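Local coordinates for periplasmic cell division protein (SufI) (Aquifex aeolicus, PDB 6SYY) that probably oxidises its substrates at a type 1 copper and passes the electrons to a trinuclear copper cluster, as multicopper oxidases do, at residues 47-52 and 231-236. Residues are numbered along the deposited sequence; the frame is centred on the assembly and turned at random.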
loop_
_atom_site.group_PDB
_atom_site.type_symbol
_atom_site.label_atom_id
_atom_site.label_comp_id
_atom_site.label_asym_id
_atom_site.label_seq_id
_atom_site.Cartn_x
_atom_site.Cartn_y
_atom_site.Cartn_z
ATOM N N GLN A 47 13.838 -14.958 -13.794
ATOM C CA GLN A 47 14.119 -13.666 -14.400
ATOM C C GLN A 47 14.740 -12.739 -13.362
ATOM O O GLN A 47 14.371 -12.780 -12.185
ATOM C CB GLN A 47 12.840 -13.033 -14.977
ATOM C CG GLN A 47 12.173 -13.837 -16.095
ATOM C CD GLN A 47 12.998 -13.870 -17.371
ATOM O OE1 GLN A 47 13.527 -12.848 -17.812
ATOM N NE2 GLN A 47 13.116 -15.052 -17.969
ATOM N N SER A 48 15.687 -11.911 -13.800
ATOM C CA SER A 48 16.286 -10.926 -12.908
ATOM C C SER A 48 15.239 -9.917 -12.447
ATOM O O SER A 48 14.486 -9.369 -13.260
ATOM C CB SER A 48 17.435 -10.211 -13.614
ATOM O OG SER A 48 17.900 -9.118 -12.846
ATOM N N LEU A 49 15.189 -9.675 -11.139
ATOM C CA LEU A 49 14.192 -8.768 -10.584
ATOM C C LEU A 49 14.331 -7.380 -11.192
ATOM O O LEU A 49 15.406 -6.775 -11.149
ATOM C CB LEU A 49 14.328 -8.688 -9.065
ATOM C CG LEU A 49 13.407 -7.638 -8.440
ATOM C CD1 LEU A 49 11.966 -8.099 -8.508
ATOM C CD2 LEU A 49 13.806 -7.316 -7.014
ATOM N N ASN A 50 13.242 -6.881 -11.762
ATOM C CA ASN A 50 13.225 -5.517 -12.261
ATOM C C ASN A 50 13.237 -4.544 -11.091
ATOM O O ASN A 50 12.500 -4.720 -10.117
ATOM C CB ASN A 50 11.991 -5.294 -13.138
ATOM C CG ASN A 50 11.791 -3.839 -13.509
ATOM O OD1 ASN A 50 12.628 -3.240 -14.184
ATOM N ND2 ASN A 50 10.669 -3.264 -13.080
ATOM N N ILE A 51 14.098 -3.538 -11.167
ATOM C CA ILE A 51 14.136 -2.443 -10.202
ATOM C C ILE A 51 13.560 -1.213 -10.889
ATOM O O ILE A 51 14.121 -0.756 -11.894
ATOM C CB ILE A 51 15.562 -2.166 -9.695
ATOM C CG1 ILE A 51 16.120 -3.376 -8.941
ATOM C CG2 ILE A 51 15.573 -0.928 -8.807
ATOM C CD1 ILE A 51 15.274 -3.802 -7.769
ATOM N N PRO A 52 12.453 -0.654 -10.405
ATOM C CA PRO A 52 11.846 0.487 -11.098
ATOM C C PRO A 52 12.790 1.677 -11.131
ATOM O O PRO A 52 13.681 1.817 -10.289
ATOM C CB PRO A 52 10.595 0.792 -10.262
ATOM C CG PRO A 52 10.336 -0.452 -9.475
ATOM C CD PRO A 52 11.683 -1.053 -9.217
ATOM N N ILE A 231 2.617 -14.922 -9.735
ATOM C CA ILE A 231 3.121 -13.937 -8.785
ATOM C C ILE A 231 4.199 -13.102 -9.455
ATOM O O ILE A 231 5.085 -13.630 -10.136
ATOM C CB ILE A 231 3.661 -14.618 -7.517
ATOM C CG1 ILE A 231 2.613 -15.576 -6.958
ATOM C CG2 ILE A 231 4.023 -13.572 -6.476
ATOM C CD1 ILE A 231 1.329 -14.886 -6.521
ATOM N N LEU A 232 4.126 -11.788 -9.260
ATOM C CA LEU A 232 5.072 -10.852 -9.840
ATOM C C LEU A 232 5.640 -9.965 -8.746
ATOM O O LEU A 232 4.956 -9.632 -7.775
ATOM C CB LEU A 232 4.422 -9.972 -10.920
ATOM C CG LEU A 232 3.953 -10.611 -12.231
ATOM C CD1 LEU A 232 2.657 -11.373 -12.050
ATOM C CD2 LEU A 232 3.781 -9.542 -13.289
ATOM N N VAL A 233 6.907 -9.598 -8.904
ATOM C CA VAL A 233 7.548 -8.590 -8.070
ATOM C C VAL A 233 8.092 -7.525 -9.005
ATOM O O VAL A 233 8.939 -7.816 -9.858
ATOM C CB VAL A 233 8.663 -9.180 -7.195
ATOM C CG1 VAL A 233 9.149 -8.141 -6.206
ATOM C CG2 VAL A 233 8.180 -10.427 -6.475
ATOM N N ASN A 234 7.588 -6.300 -8.864
ATOM C CA ASN A 234 7.958 -5.206 -9.756
ATOM C C ASN A 234 7.721 -5.592 -11.213
ATOM O O ASN A 234 8.539 -5.313 -12.091
ATOM C CB ASN A 234 9.409 -4.788 -9.529
ATOM C CG ASN A 234 9.702 -4.510 -8.077
ATOM O OD1 ASN A 234 8.793 -4.218 -7.299
ATOM N ND2 ASN A 234 10.974 -4.598 -7.697
ATOM N N LEU A 235 6.587 -6.252 -11.460
ATOM C CA LEU A 235 6.213 -6.752 -12.785
ATOM C C LEU A 235 7.238 -7.741 -13.333
ATOM O O LEU A 235 7.466 -7.800 -14.543
ATOM C CB LEU A 235 5.992 -5.611 -13.784
ATOM C CG LEU A 235 4.649 -4.888 -13.706
ATOM C CD1 LEU A 235 4.472 -4.001 -14.914
ATOM C CD2 LEU A 235 3.497 -5.881 -13.597
ATOM N N THR A 236 7.859 -8.526 -12.454
ATOM C CA THR A 236 8.795 -9.563 -12.867
ATOM C C THR A 236 8.246 -10.919 -12.453
ATOM O O THR A 236 8.062 -11.167 -11.248
ATOM C CB THR A 236 10.180 -9.349 -12.257
ATOM O OG1 THR A 236 10.586 -7.991 -12.456
ATOM C CG2 THR A 236 11.198 -10.280 -12.908
#
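Three hydrogen bonds tie N50 to N234 and T236, and each runs between a side chain and a backbone group. The amide N of N50 donates to OG1 of T236, N to OG1 3.0 Å. O of N50 accepts ND2 of N234 at 2.9 Å, nearly in line with the C=O bond (168°). ND2 of N50 reaches O of N234 at 3.1 Å, approaching slightly tilted from that carbonyl plane. Each turned to the other residue's backbone oxygen, the two asparagine amide planes stand 81° apart. An asparagine suits both places, its short arm carrying an N-H donor just beyond the main chain.

Residues 233-236 form a two-residue β-hairpin turn, closed by V233 N to T236 O and T236 N to V233 O; N234 and L235 both adopt left-handed backbone angles, as in a type I' turn, where asparagine is among the residues that most readily take such angles, glycine aside. Residues 47-52, near the start of the modelled chain, run past this turn at the edge of a cupredoxin-type β-region, away from the coppers. The N234 amide also serves strand 200-208: OD1 accepts from I204 N, and ND2 has P202 O as a second acceptor. With an alanine in place of N234, the carbonyls of N50 and P202 and the amide of I204 would probably lose these side-chain partners, the turn being held to each neighbour by fewer bonds. Beside the polar links, CD1 of L49 packs on CG1 of V233 at 3.6 Å, and T236, whose β-branch offers a methyl as well as a hydroxyl, rests CG2 against CB of Q47 at 3.8 Å.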